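Propionate kinase (Francisella tularensis subsp. tularensis, PDB 3KHY) probably transfers a phosphoryl group between ATP and acetate, forming acetyl phosphate and ADP in a magnesium-dependent, reversible reaction. Local coordinates at residues A[267-272]-A[290-295]. Residues are numbered along the deposited sequence; the frame is centred on the assembly and turned at random.
Sequences LGICGH and KLAIEI
I269 meets A292 and I295 with both of its branches, and its first torsion, chi1 -58°, sets them apart. CG2 is anti to the backbone N and drops onto A292. CG1 is anti to the carbonyl carbon, and an extended chi2 of 164° carries CD1 on toward I295. I295 is extended in the same way, and I295 CD1 meets I269 CD1 tip to tip, 4.0 Å away.

Both branches of I269 rest against A292. I269 CG2 is 3.7 Å from A292 CB and just as close to A292 CA. I269 CD1 passes on the I295 side, 4.0 Å from A292 CA. With only a methyl at A292, the backbones come close: I269 CA and A292 CA are 5.7 Å apart. C270 adds its side chain to the same methyl. C270 SG lies 4.0 Å from A292 CB. No hydrogen bond crosses between the segments; the contact is apolar and mostly buried.

C270 is also the last residue of its helix. G271 follows with a positive phi of 95°, and its N still bonds to L267 O at 2.8 Å. The chain then leads to D274, M275 and R276, predicted to bind ATP; the side chain of M275 is about 7 Å from that of A292.

The contact packs the end of the short helix 265-270 against the first half of the long helix 287-307, in a fold of the actin-like ATPase clan. Helix 275-283 lies in the connection between them and touches C270 through V278. I269 also packs on A157 of the second subunit, and I295 on Y152 of that subunit, so both isoleucines are part of the dimer interface. On another side of helix 287-307, I293 packs against helix 328-337.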
# COMPACT_ATOMS: atom_id res chain seq x y z
N LEU A 267 12.98 -11.94 -7.50
CA LEU A 267 14.35 -12.32 -7.16
C LEU A 267 14.46 -12.64 -5.67
O LEU A 267 15.02 -13.67 -5.29
CB LEU A 267 15.32 -11.19 -7.52
CG LEU A 267 16.79 -11.47 -7.19
CD1 LEU A 267 17.33 -12.74 -7.90
CD2 LEU A 267 17.66 -10.25 -7.52
N GLY A 268 13.93 -11.75 -4.84
CA GLY A 268 13.96 -11.95 -3.40
C GLY A 268 13.20 -13.19 -2.96
O GLY A 268 13.69 -13.98 -2.14
N ILE A 269 12.01 -13.38 -3.51
CA ILE A 269 11.18 -14.52 -3.12
C ILE A 269 11.78 -15.87 -3.52
O ILE A 269 11.85 -16.79 -2.71
CB ILE A 269 9.76 -14.43 -3.71
CG1 ILE A 269 9.06 -13.14 -3.28
CG2 ILE A 269 8.91 -15.65 -3.31
CD1 ILE A 269 7.83 -12.82 -4.15
N CYS A 270 12.22 -16.00 -4.77
CA CYS A 270 12.58 -17.31 -5.27
C CYS A 270 13.97 -17.44 -5.90
O CYS A 270 14.36 -18.53 -6.33
CB CYS A 270 11.53 -17.82 -6.26
SG CYS A 270 11.58 -17.03 -7.89
N GLY A 271 14.71 -16.34 -5.99
CA GLY A 271 16.07 -16.41 -6.53
C GLY A 271 16.21 -16.09 -8.01
O GLY A 271 17.29 -16.17 -8.58
N HIS A 272 15.11 -15.70 -8.65
CA HIS A 272 15.14 -15.38 -10.07
C HIS A 272 14.29 -14.15 -10.39
O HIS A 272 13.12 -14.09 -10.02
CB HIS A 272 14.67 -16.58 -10.88
CG HIS A 272 15.56 -17.78 -10.73
ND1 HIS A 272 15.42 -18.69 -9.70
CD2 HIS A 272 16.62 -18.19 -11.46
CE1 HIS A 272 16.35 -19.62 -9.82
NE2 HIS A 272 17.09 -19.35 -10.88
N LYS A 290 6.70 -21.21 -7.43
CA LYS A 290 5.25 -21.22 -7.38
C LYS A 290 4.72 -20.15 -6.42
O LYS A 290 3.77 -19.45 -6.74
CB LYS A 290 4.71 -22.61 -6.99
CG LYS A 290 4.91 -23.71 -8.05
CD LYS A 290 4.33 -25.07 -7.59
CE LYS A 290 4.66 -26.21 -8.56
NZ LYS A 290 4.01 -26.00 -9.88
N LEU A 291 5.35 -20.03 -5.25
CA LEU A 291 4.94 -19.02 -4.27
C LEU A 291 5.13 -17.61 -4.80
O LEU A 291 4.30 -16.72 -4.56
CB LEU A 291 5.72 -19.17 -2.96
CG LEU A 291 5.37 -18.16 -1.86
CD1 LEU A 291 3.88 -18.26 -1.46
CD2 LEU A 291 6.28 -18.30 -0.64
N ALA A 292 6.24 -17.39 -5.50
CA ALA A 292 6.52 -16.08 -6.08
C ALA A 292 5.41 -15.70 -7.07
O ALA A 292 4.97 -14.56 -7.11
CB ALA A 292 7.88 -16.09 -6.79
N ILE A 293 4.97 -16.68 -7.85
CA ILE A 293 3.89 -16.44 -8.81
C ILE A 293 2.55 -16.17 -8.11
O ILE A 293 1.79 -15.32 -8.56
CB ILE A 293 3.76 -17.61 -9.82
CG1 ILE A 293 4.93 -17.57 -10.82
CG2 ILE A 293 2.44 -17.55 -10.58
CD1 ILE A 293 5.03 -18.80 -11.72
N GLU A 294 2.28 -16.90 -7.02
CA GLU A 294 1.07 -16.65 -6.23
C GLU A 294 1.11 -15.25 -5.63
O GLU A 294 0.15 -14.50 -5.74
CB GLU A 294 0.91 -17.69 -5.11
CG GLU A 294 0.66 -19.12 -5.61
CD GLU A 294 -0.55 -19.19 -6.52
OE1 GLU A 294 -1.68 -18.95 -6.02
OE2 GLU A 294 -0.38 -19.47 -7.72
N ILE A 295 2.23 -14.88 -5.01
CA ILE A 295 2.32 -13.54 -4.41
C ILE A 295 2.15 -12.46 -5.49
O ILE A 295 1.38 -11.52 -5.33
CB ILE A 295 3.64 -13.36 -3.64
CG1 ILE A 295 3.69 -14.35 -2.47
CG2 ILE A 295 3.77 -11.94 -3.11
CD1 ILE A 295 5.04 -14.37 -1.75